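Local coordinates for XRE-family like protein (Pseudomonas syringae pv. tomato, PDB 3F6W) that probably binds DNA through a helix-turn-helix domain, as XRE-family transcriptional regulators do, at residues K31-R36 against R64-D69; A35-G38 against F43-K46. All coordinates share one frame; numbering follows the deposited sequence. Where two conformers were deposited one is given.

Helix 30-37 packs on two partners at once, and the two contacts illustrate how one short helix divides its chemistry between them. Contact 1 (31-36 with 64-69) joins it to the C-terminal end of helix 56-66: Leu-33, Gly-65 and Ile-66 are buried, and exposed Arg-36 adds an arginine-to-carbonyl hydrogen bond at their edge. Contact 2 (35-38 with 43-46) joins it to helix 41-48, the next helix in the chain, and rests on apolar side chains alone, partly exposed Leu-37 against buried Phe-43 and Val-44. Their centres lie about 8 Å apart. Val-44 ties them together, since its CG2 packs against Leu-33 CG at 4.0 Å as well as facing Leu-37.

Contact 1: residues K31-R36 against R64-D69; sequences KELAAR and RGIGTD
Arg-36 reaches from helix 30-37 to a backbone carbonyl in the last turn of helix 56-66, where its guanidinium donates a hydrogen bond to Gly-65 O. Its NH1 lies 2.9 Å from Gly-65 O, with the N-H bent to 139° at the hydrogen. The donor is tilted 21° from the carbonyl plane, and the oxygen in turn stands somewhat out of the guanidinium plane. An extended chain from CG to NE carries the group across, its CD passing 3.4 Å from Gly-65 O. One turn back, Glu-32 OE1 lies in the guanidinium plane and makes a weak salt bridge to Arg-36 NE at 3.4 Å, so that two acceptors, one of them weak, would restrain the rotation of the group.

Gly-65 also shows how a missing side chain permits close approach: Leu-33 CD1 lies directly against its backbone, 3.8 Å from Gly-65 C. The Leu-33 and Ile-66 side chains cross obliquely, both Leu-33 methyls meeting Ile-66 CG2, with CD2 3.8 Å from it. The chi1 of Ile-66, 56°, sets CG2 beside the backbone N and puts this branch, not CG1, against Leu-33. Just beyond, Gly-67 takes positive phi as the C-prime residue of the Schellman motif that ends helix 56-66.

Beside the exposed Arg-36, the apolar part joins the core of the helix-turn-helix domain: Leu-33 also touches Phe-62 of helix 56-66, while Ile-66 packs on Ala-22 and Arg-23 of helix 3-26.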
# COMPACT_ATOMS: atom_id res chain seq x y z
N LYS A 31 -21.05 -19.15 1.75
CA LYS A 31 -21.75 -20.11 2.60
C LYS A 31 -21.05 -21.47 2.58
O LYS A 31 -20.87 -22.10 3.62
CB LYS A 31 -23.21 -20.23 2.17
CG LYS A 31 -24.06 -21.14 3.04
CD LYS A 31 -25.53 -21.04 2.65
CE LYS A 31 -26.41 -21.92 3.52
NZ LYS A 31 -26.29 -23.36 3.16
N GLU A 32 -20.63 -21.90 1.39
CA GLU A 32 -19.91 -23.16 1.25
C GLU A 32 -18.52 -23.14 1.90
O GLU A 32 -18.11 -24.11 2.53
CB GLU A 32 -19.78 -23.52 -0.23
CG GLU A 32 -18.88 -24.71 -0.52
CD GLU A 32 -19.53 -26.04 -0.22
OE1 GLU A 32 -18.82 -27.07 -0.23
OE2 GLU A 32 -20.76 -26.06 0.02
N LEU A 33 -17.80 -22.03 1.73
CA LEU A 33 -16.50 -21.88 2.37
C LEU A 33 -16.67 -21.97 3.89
O LEU A 33 -15.92 -22.67 4.56
CB LEU A 33 -15.83 -20.56 1.97
CG LEU A 33 -14.48 -20.28 2.66
CD1 LEU A 33 -13.56 -21.48 2.53
CD2 LEU A 33 -13.85 -19.02 2.10
N ALA A 34 -17.65 -21.24 4.41
CA ALA A 34 -17.90 -21.25 5.85
C ALA A 34 -18.19 -22.66 6.37
O ALA A 34 -17.64 -23.09 7.39
CB ALA A 34 -19.03 -20.28 6.21
N ALA A 35 -19.03 -23.40 5.65
CA ALA A 35 -19.31 -24.78 6.02
C ALA A 35 -18.02 -25.59 6.12
O ALA A 35 -17.80 -26.31 7.10
CB ALA A 35 -20.27 -25.43 5.03
N ARG A 36 -17.14 -25.46 5.13
CA ARG A 36 -15.88 -26.20 5.16
C ARG A 36 -15.04 -25.81 6.37
O ARG A 36 -14.34 -26.65 6.94
CB ARG A 36 -15.08 -25.95 3.88
CG ARG A 36 -15.66 -26.62 2.65
CD ARG A 36 -14.82 -26.35 1.42
NE ARG A 36 -15.51 -26.77 0.21
CZ ARG A 36 -14.94 -26.84 -0.99
NH1 ARG A 36 -13.66 -26.51 -1.14
NH2 ARG A 36 -15.65 -27.23 -2.04
N ARG A 64 -6.84 -23.20 2.50
CA ARG A 64 -7.08 -24.63 2.32
C ARG A 64 -8.54 -24.87 1.97
O ARG A 64 -8.86 -25.74 1.16
CB ARG A 64 -6.66 -25.43 3.57
CG ARG A 64 -5.24 -25.97 3.53
CD ARG A 64 -4.22 -24.87 3.71
NE ARG A 64 -2.84 -25.34 3.64
CZ ARG A 64 -2.03 -25.46 4.69
NH1 ARG A 64 -2.46 -25.16 5.91
NH2 ARG A 64 -0.78 -25.88 4.53
N GLY A 65 -9.43 -24.09 2.57
CA GLY A 65 -10.86 -24.26 2.33
C GLY A 65 -11.25 -23.96 0.89
O GLY A 65 -12.20 -24.53 0.35
N ILE A 66 -10.51 -23.07 0.24
CA ILE A 66 -10.79 -22.77 -1.16
C ILE A 66 -9.91 -23.56 -2.12
O ILE A 66 -10.14 -23.55 -3.33
CB ILE A 66 -10.69 -21.28 -1.47
CG1 ILE A 66 -9.34 -20.72 -1.07
CG2 ILE A 66 -11.80 -20.52 -0.76
CD1 ILE A 66 -9.23 -19.23 -1.30
N GLY A 67 -8.89 -24.24 -1.60
CA GLY A 67 -8.05 -25.07 -2.43
C GLY A 67 -6.76 -24.41 -2.88
O GLY A 67 -6.06 -24.94 -3.74
N THR A 68 -6.42 -23.26 -2.31
CA THR A 68 -5.21 -22.56 -2.72
C THR A 68 -4.11 -22.59 -1.66
O THR A 68 -4.38 -22.44 -0.47
CB THR A 68 -5.50 -21.10 -3.15
OG1 THR A 68 -4.28 -20.48 -3.58
CG2 THR A 68 -6.08 -20.31 -1.99
N ASP A 69 -2.88 -22.78 -2.11
CA ASP A 69 -1.71 -22.92 -1.24
C ASP A 69 -1.41 -21.59 -0.54
O ASP A 69 -1.08 -20.60 -1.20
CB ASP A 69 -0.51 -23.38 -2.08
CG ASP A 69 0.74 -23.62 -1.25
OD1 ASP A 69 0.84 -23.11 -0.12
OD2 ASP A 69 1.64 -24.33 -1.74

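Contact 2: residues A35-G38 against F43-K46; sequences ARLG and FVSK
This is an apolar contact between two consecutive helices, made where the last turn of helix 30-37 faces the first half of helix 41-48. Leu-37 carries it with a single methyl, CD1, which approaches the CD2-CE2 bond of Phe-43 obliquely, 3.7 Å from Phe-43 CE2 and 3.9 Å from Phe-43 CD2. The two side chains cross at about a right angle. With CG anti to the carbonyl carbon (chi1 -65°) and the chain extended beyond it (chi2 -177°), Leu-37 directs this methyl toward helix 41-48. Val-44 offers CG2 to the same CD1 from farther off, at 4.2 Å.

Helices 30-37 and 41-48 form the helix-turn-helix, in which the second helix is, as in relatives of the family, probably the one presented to DNA. The turn starts at Gly-38, whose positive phi belongs to a Schellman motif ending helix 30-37; Gly-38 N bonds to Ala-35 O at 3.0 Å.

Outside the pair, Arg-39 makes a cation-pi interaction with the Phe-43 ring, and the Phe-43 side chain also touches Arg-52. Val-44 also touches Gln-30 and Ala-34 of helix 30-37.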
# COMPACT_ATOMS: atom_id res chain seq x y z
N ALA A 35 -19.03 -23.40 5.65
CA ALA A 35 -19.31 -24.78 6.02
C ALA A 35 -18.02 -25.59 6.12
O ALA A 35 -17.80 -26.31 7.10
CB ALA A 35 -20.27 -25.43 5.03
N ARG A 36 -17.14 -25.46 5.13
CA ARG A 36 -15.88 -26.20 5.16
C ARG A 36 -15.04 -25.81 6.37
O ARG A 36 -14.34 -26.65 6.94
CB ARG A 36 -15.08 -25.95 3.88
CG ARG A 36 -15.66 -26.62 2.65
CD ARG A 36 -14.82 -26.35 1.42
NE ARG A 36 -15.51 -26.77 0.21
CZ ARG A 36 -14.94 -26.84 -0.99
NH1 ARG A 36 -13.66 -26.51 -1.14
NH2 ARG A 36 -15.65 -27.23 -2.04
N LEU A 37 -15.10 -24.53 6.75
CA LEU A 37 -14.29 -24.01 7.85
C LEU A 37 -14.93 -24.38 9.18
O LEU A 37 -14.29 -24.30 10.23
CB LEU A 37 -14.18 -22.48 7.76
CG LEU A 37 -13.43 -21.88 6.56
CD1 LEU A 37 -13.33 -20.37 6.66
CD2 LEU A 37 -12.05 -22.50 6.43
N GLY A 38 -16.20 -24.76 9.14
CA GLY A 38 -16.95 -24.97 10.36
C GLY A 38 -17.18 -23.66 11.10
O GLY A 38 -17.16 -23.64 12.33
N PHE A 43 -18.41 -15.09 9.21
CA PHE A 43 -16.95 -15.11 9.29
C PHE A 43 -16.32 -14.80 7.94
O PHE A 43 -15.39 -13.98 7.82
CB PHE A 43 -16.46 -16.48 9.77
CG PHE A 43 -14.96 -16.62 9.80
CD1 PHE A 43 -14.24 -16.12 10.87
CD2 PHE A 43 -14.28 -17.24 8.76
CE1 PHE A 43 -12.86 -16.24 10.90
CE2 PHE A 43 -12.91 -17.36 8.79
CZ PHE A 43 -12.20 -16.86 9.87
N VAL A 44 -16.81 -15.48 6.91
CA VAL A 44 -16.28 -15.31 5.57
C VAL A 44 -16.65 -13.94 5.03
O VAL A 44 -15.80 -13.23 4.50
CB VAL A 44 -16.79 -16.41 4.63
CG1 VAL A 44 -16.33 -16.14 3.21
CG2 VAL A 44 -16.27 -17.75 5.11
N SER A 45 -17.92 -13.55 5.18
CA SER A 45 -18.34 -12.27 4.63
C SER A 45 -17.62 -11.08 5.30
O SER A 45 -17.23 -10.14 4.63
CB SER A 45 -19.86 -12.11 4.69
OG SER A 45 -20.34 -12.20 6.01
N LYS A 46 -17.44 -11.13 6.61
CA LYS A 46 -16.75 -10.04 7.31
C LYS A 46 -15.26 -10.03 6.98
O LYS A 46 -14.62 -8.97 6.94
CB LYS A 46 -16.95 -10.15 8.82
CG LYS A 46 -18.35 -9.74 9.28
CD LYS A 46 -18.42 -9.56 10.77
CE LYS A 46 -19.75 -8.95 11.18
NZ LYS A 46 -19.84 -8.78 12.64